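Local coordinates for uncharacterized protein (Aeromonas hydrophila J-1, PDB 6R1J) that is the AhlC component of the tripartite alpha-pore forming toxin AHL, here in its soluble form with a mutated head, at residues Val31-Asn36 with Gln198-Gln203; Val125-Thr130 with Asn188-Gln193. The protein carries 3 engineered substitutions. All coordinates share one frame; numbering follows the deposited sequence.

Contact 1. Residues Val31-Asn36 with Gln198-Gln203; sequences VNIQQN and QGFLGQ
A buried, almost wholly apolar contact joins helix 28-70 to helix 163-236 near the middle of this long helical bundle, and a single aromatic ring, that of Phe-200, spans most of the gap. The helices stand well apart, with 10.0 Å between Ile-33 CA and Leu-201 CA, so backbone never meets backbone. The ring reaches across because Phe-200 CG lies anti to its own backbone N (chi1 -180°). Two neighbours on helix 28-70 then take its outer edge, both near the ring plane: Ile-33 CD1 lies 4.1 Å from Phe-200 CE2, and Gln-34 CG lies 4.1 Å from Phe-200 CE1. Ile-33 runs alongside the ring, the two side chains pointing opposite ways. Gln-34 offers only its aliphatic part; its amide is turned 77° from the ring plane and hydrogen-bonds through NE2 to the carbonyls of Phe-23 and Ile-20. Phe-23 also packs edge-to-face with Phe-200, whose side chain rests on Ile-20 of helix 5-21 as well. With no hydrogen bond between the two segments, this is a van der Waals contact in which a glutamine serves two environments, its methylene against the aromatic edge and its amide nitrogen tied to backbone oxygens.

Contact 2. Residues Val125-Thr130 with Asn188-Gln193; sequences VELQAT and NQIEGQ
Ile-190 lays its CG2 methyl against the backbone of Leu-127, 3.9 Å from Leu-127 O and 4.3 Å from Leu-127 CB. CG2 points away from the backbone N of Ile-190, whereas CG1 (chi1 -58°) lies on the side of that N and carries CD1 to the methyl of Thr-130, a looser touch of 4.5 Å between Ile-190 CD1 and Thr-130 CG2. The two branches thus cover successive turns of the facing helix. Leu-127 answers with one methyl of its isopropyl end: CD2 lies 3.8 Å from Gln-193 NE2, and the two side chains cross at about a right angle. That approach is an apolar methyl against an amide nitrogen, with no hydrogen bond between the segments.

The polar groups of Gln-193 and Thr-130 instead find partners within their own helices. Gln-189 NE2 donates to Gln-193 OE1 over 2.8 Å in a nearly straight bond of 167°, with the acceptor close to the Gln-189 amide plane. This link, one turn along the helix, restrains the Gln-193 amide that meets Leu-127. On the other helix, Thr-130 OG1 gives a 2.9 Å hydrogen bond to Glu-126 O. The same oxygen accepts from Thr-130 N, and the two donors reach it from opposite faces of the carbonyl plane.

The local axes run antiparallel at 161° and approach to 10.2 Å, as expected of paired helices in an elongated hairpin. Leu-127 and Ile-190 continue the apolar seam in both directions, Leu-127 onto Ile-194 and Ile-190 onto Ile-131 and Leu-134. Beyond the pair, Glu-126 forms a salt bridge with Arg-122 of the third subunit, and Asn-188 bonds to Gln-8 of the second, so helix 78-157 meets the third subunit here and helix 163-236 the second.

How the contacts relate
Helix 163-236 is common to both contacts: at 198-203 it faces helix 28-70, and at 188-193, ten residues or nearly three turns earlier, it faces helix 78-157. Their centres are 18 Å apart and their nearest atoms about 5 Å, without touching. In sequence, both segments of contact 2 fall between those of contact 1. Contact 1 is buried, its centre about 9 Å from the centre of the chain; that of contact 2 is about 25 Å from it, at the surface, where helices 78-157 and 163-236 pair. The side chain of Gln-34 in contact 1 is about 8 Å from a bound sodium ion. Both contacts also lie beside the second subunit.

Contact 1. Residues Val31-Asn36 with Gln198-Gln203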
loop_
_atom_site.group_PDB
_atom_site.type_symbol
_atom_site.label_atom_id
_atom_site.label_comp_id
_atom_site.label_asym_id
_atom_site.label_seq_id
_atom_site.Cartn_x
_atom_site.Cartn_y
_atom_site.Cartn_z
ATOM N N VAL A 31 -0.375 14.811 -16.289
ATOM C CA VAL A 31 -0.554 16.236 -16.658
ATOM C C VAL A 31 -2.051 16.560 -16.728
ATOM O O VAL A 31 -2.421 17.666 -16.316
ATOM C CB VAL A 31 0.190 16.583 -17.961
ATOM C CG1 VAL A 31 -0.047 18.031 -18.333
ATOM C CG2 VAL A 31 1.670 16.337 -17.807
ATOM N N ASN A 32 -2.902 15.659 -17.218
ATOM C CA ASN A 32 -4.366 15.849 -17.226
ATOM C C ASN A 32 -4.873 16.152 -15.804
ATOM O O ASN A 32 -5.618 17.109 -15.630
ATOM C CB ASN A 32 -5.096 14.633 -17.761
ATOM C CG ASN A 32 -4.888 14.398 -19.250
ATOM O OD1 ASN A 32 -4.243 15.199 -19.931
ATOM N ND2 ASN A 32 -5.376 13.265 -19.724
ATOM N N ILE A 33 -4.428 15.387 -14.813
ATOM C CA ILE A 33 -4.886 15.549 -13.395
ATOM C C ILE A 33 -4.320 16.856 -12.847
ATOM O O ILE A 33 -5.051 17.557 -12.115
ATOM C CB ILE A 33 -4.426 14.337 -12.551
ATOM C CG1 ILE A 33 -5.078 13.067 -13.057
ATOM C CG2 ILE A 33 -4.706 14.563 -11.075
ATOM C CD1 ILE A 33 -4.515 11.785 -12.477
ATOM N N GLN A 34 -3.041 17.130 -13.105
ATOM C CA GLN A 34 -2.360 18.367 -12.618
ATOM C C GLN A 34 -3.167 19.579 -13.087
ATOM O O GLN A 34 -3.403 20.527 -12.278
ATOM C CB GLN A 34 -0.914 18.471 -13.118
ATOM C CG GLN A 34 0.055 17.506 -12.425
ATOM C CD GLN A 34 1.494 17.685 -12.846
ATOM O OE1 GLN A 34 1.758 17.909 -14.018
ATOM N NE2 GLN A 34 2.440 17.602 -11.911
ATOM N N GLN A 35 -3.604 19.570 -14.338
ATOM C CA GLN A 35 -4.358 20.726 -14.888
ATOM C C GLN A 35 -5.739 20.779 -14.217
ATOM O O GLN A 35 -6.188 21.857 -13.897
ATOM C CB GLN A 35 -4.463 20.608 -16.403
ATOM C CG GLN A 35 -3.111 20.831 -17.071
ATOM C CD GLN A 35 -2.698 22.275 -16.937
ATOM O OE1 GLN A 35 -3.482 23.184 -17.235
ATOM N NE2 GLN A 35 -1.480 22.472 -16.461
ATOM N N ASN A 36 -6.424 19.647 -14.147
ATOM C CA ASN A 36 -7.761 19.503 -13.523
ATOM C C ASN A 36 -7.709 20.022 -12.077
ATOM O O ASN A 36 -8.501 20.896 -11.750
ATOM C CB ASN A 36 -8.198 18.041 -13.597
ATOM C CG ASN A 36 -9.596 17.779 -13.102
ATOM O OD1 ASN A 36 -10.228 18.666 -12.533
ATOM N ND2 ASN A 36 -10.104 16.589 -13.397
ATOM N N GLN A 198 3.883 5.796 -8.501
ATOM C CA GLN A 198 3.103 5.309 -7.323
ATOM C C GLN A 198 2.913 6.490 -6.348
ATOM O O GLN A 198 1.797 6.699 -5.811
ATOM C CB GLN A 198 3.833 4.148 -6.652
ATOM C CG GLN A 198 3.809 2.860 -7.476
ATOM C CD GLN A 198 4.778 1.826 -6.941
ATOM O OE1 GLN A 198 5.797 2.168 -6.333
ATOM N NE2 GLN A 198 4.493 0.541 -7.176
ATOM N N GLY A 199 3.967 7.251 -6.098
ATOM C CA GLY A 199 3.880 8.434 -5.223
ATOM C C GLY A 199 2.835 9.396 -5.752
ATOM O O GLY A 199 1.974 9.894 -4.980
ATOM N N PHE A 200 2.860 9.679 -7.044
ATOM C CA PHE A 200 1.888 10.612 -7.663
ATOM C C PHE A 200 0.459 10.086 -7.516
ATOM O O PHE A 200 -0.465 10.821 -7.158
ATOM C CB PHE A 200 2.246 10.811 -9.142
ATOM C CG PHE A 200 1.308 11.745 -9.825
ATOM C CD1 PHE A 200 1.522 13.117 -9.786
ATOM C CD2 PHE A 200 0.250 11.257 -10.580
ATOM C CE1 PHE A 200 0.655 13.978 -10.455
ATOM C CE2 PHE A 200 -0.605 12.127 -11.247
ATOM C CZ PHE A 200 -0.401 13.486 -11.188
ATOM N N LEU A 201 0.238 8.822 -7.855
ATOM C CA LEU A 201 -1.106 8.213 -7.718
ATOM C C LEU A 201 -1.589 8.229 -6.247
ATOM O O LEU A 201 -2.767 8.423 -6.046
ATOM C CB LEU A 201 -1.058 6.784 -8.260
ATOM C CG LEU A 201 -1.246 6.680 -9.772
ATOM C CD1 LEU A 201 -0.866 5.300 -10.277
ATOM C CD2 LEU A 201 -2.689 7.012 -10.132
ATOM N N GLY A 202 -0.710 8.024 -5.284
ATOM C CA GLY A 202 -1.044 8.171 -3.843
ATOM C C GLY A 202 -1.597 9.566 -3.560
ATOM O O GLY A 202 -2.636 9.685 -2.901
ATOM N N GLN A 203 -1.017 10.601 -4.154
ATOM C CA GLN A 203 -1.481 11.982 -3.923
ATOM C C GLN A 203 -2.771 12.222 -4.679
ATOM O O GLN A 203 -3.664 12.859 -4.105
ATOM C CB GLN A 203 -0.402 12.990 -4.299
ATOM C CG GLN A 203 0.784 12.907 -3.384
ATOM C CD GLN A 203 0.345 13.190 -1.970
ATOM O OE1 GLN A 203 -0.196 14.256 -1.686
ATOM N NE2 GLN A 203 0.575 12.222 -1.103
#

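Contact 2. Residues Val125-Thr130 with Asn188-Gln193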
loop_
_atom_site.group_PDB
_atom_site.type_symbol
_atom_site.label_atom_id
_atom_site.label_comp_id
_atom_site.label_asym_id
_atom_site.label_seq_id
_atom_site.Cartn_x
_atom_site.Cartn_y
_atom_site.Cartn_z
ATOM N N VAL A 125 1.197 -0.951 -14.650
ATOM C CA VAL A 125 1.246 -2.420 -14.873
ATOM C C VAL A 125 2.132 -2.680 -16.094
ATOM O O VAL A 125 2.946 -3.595 -16.034
ATOM C CB VAL A 125 -0.157 -3.030 -14.999
ATOM C CG1 VAL A 125 -0.068 -4.524 -15.248
ATOM C CG2 VAL A 125 -1.016 -2.740 -13.776
ATOM N N GLU A 126 2.099 -1.832 -17.120
ATOM C CA GLU A 126 2.936 -2.060 -18.334
ATOM C C GLU A 126 4.412 -1.812 -17.975
ATOM O O GLU A 126 5.269 -2.559 -18.484
ATOM C CB GLU A 126 2.317 -1.339 -19.543
ATOM C CG GLU A 126 0.934 -1.883 -19.933
ATOM C CD GLU A 126 0.786 -3.402 -20.060
ATOM O OE1 GLU A 126 1.760 -4.054 -20.501
ATOM O OE2 GLU A 126 -0.317 -3.950 -19.710
ATOM N N LEU A 127 4.715 -0.917 -17.032
ATOM C CA LEU A 127 6.092 -0.766 -16.496
ATOM C C LEU A 127 6.521 -2.046 -15.756
ATOM O O LEU A 127 7.685 -2.449 -15.928
ATOM C CB LEU A 127 6.156 0.430 -15.546
ATOM C CG LEU A 127 5.921 1.775 -16.227
ATOM C CD1 LEU A 127 5.917 2.898 -15.203
ATOM C CD2 LEU A 127 6.957 2.021 -17.311
ATOM N N GLN A 128 5.632 -2.675 -14.987
ATOM C CA GLN A 128 5.934 -3.958 -14.279
ATOM C C GLN A 128 6.301 -5.022 -15.343
ATOM O O GLN A 128 7.336 -5.681 -15.181
ATOM C CB GLN A 128 4.785 -4.396 -13.361
ATOM C CG GLN A 128 4.499 -3.476 -12.165
ATOM C CD GLN A 128 5.617 -3.465 -11.141
ATOM O OE1 GLN A 128 6.300 -4.460 -10.936
ATOM N NE2 GLN A 128 5.824 -2.340 -10.464
ATOM N N ALA A 129 5.521 -5.154 -16.419
ATOM C CA ALA A 129 5.814 -6.086 -17.537
ATOM C C ALA A 129 7.190 -5.771 -18.113
ATOM O O ALA A 129 8.027 -6.699 -18.222
ATOM C CB ALA A 129 4.748 -6.030 -18.607
ATOM N N THR A 130 7.455 -4.500 -18.411
ATOM C CA THR A 130 8.738 -4.022 -18.980
ATOM C C THR A 130 9.890 -4.345 -18.012
ATOM O O THR A 130 10.899 -4.893 -18.441
ATOM C CB THR A 130 8.704 -2.516 -19.292
ATOM O OG1 THR A 130 7.622 -2.278 -20.181
ATOM C CG2 THR A 130 9.979 -2.015 -19.931
ATOM N N ASN A 188 17.244 0.292 -13.197
ATOM C CA ASN A 188 17.235 1.354 -12.157
ATOM C C ASN A 188 16.259 2.456 -12.593
ATOM O O ASN A 188 15.459 2.935 -11.758
ATOM C CB ASN A 188 18.630 1.925 -11.891
ATOM C CG ASN A 188 18.702 2.654 -10.557
ATOM O OD1 ASN A 188 18.617 2.014 -9.521
ATOM N ND2 ASN A 188 18.945 3.955 -10.561
ATOM N N GLN A 189 16.300 2.800 -13.877
ATOM C CA GLN A 189 15.489 3.876 -14.488
ATOM C C GLN A 189 13.999 3.562 -14.335
ATOM O O GLN A 189 13.247 4.446 -13.908
ATOM C CB GLN A 189 15.882 4.024 -15.962
ATOM C CG GLN A 189 14.969 4.913 -16.790
ATOM C CD GLN A 189 15.009 6.347 -16.338
ATOM O OE1 GLN A 189 16.026 6.840 -15.845
ATOM N NE2 GLN A 189 13.884 7.025 -16.504
ATOM N N ILE A 190 13.584 2.356 -14.696
ATOM C CA ILE A 190 12.154 1.958 -14.684
ATOM C C ILE A 190 11.706 1.837 -13.216
ATOM O O ILE A 190 10.596 2.248 -12.943
ATOM C CB ILE A 190 11.889 0.679 -15.498
ATOM C CG1 ILE A 190 12.309 0.803 -16.969
ATOM C CG2 ILE A 190 10.431 0.267 -15.382
ATOM C CD1 ILE A 190 11.421 1.674 -17.834
ATOM N N GLU A 191 12.547 1.344 -12.318
ATOM C CA GLU A 191 12.211 1.275 -10.864
ATOM C C GLU A 191 11.893 2.692 -10.354
ATOM O O GLU A 191 10.883 2.854 -9.627
ATOM C CB GLU A 191 13.356 0.701 -10.032
ATOM C CG GLU A 191 13.612 -0.776 -10.294
ATOM C CD GLU A 191 14.801 -1.398 -9.563
ATOM O OE1 GLU A 191 15.748 -0.662 -9.197
ATOM O OE2 GLU A 191 14.767 -2.615 -9.350
ATOM N N GLY A 192 12.736 3.673 -10.678
ATOM C CA GLY A 192 12.534 5.089 -10.284
ATOM C C GLY A 192 11.220 5.649 -10.835
ATOM O O GLY A 192 10.494 6.372 -10.095
ATOM N N GLN A 193 10.940 5.418 -12.120
ATOM C CA GLN A 193 9.669 5.799 -12.776
ATOM C C GLN A 193 8.511 5.124 -12.046
ATOM O O GLN A 193 7.460 5.763 -11.909
ATOM C CB GLN A 193 9.553 5.326 -14.233
ATOM C CG GLN A 193 10.326 6.206 -15.209
ATOM C CD GLN A 193 10.457 5.623 -16.602
ATOM O OE1 GLN A 193 11.404 5.917 -17.319
ATOM N NE2 GLN A 193 9.542 4.754 -16.984
#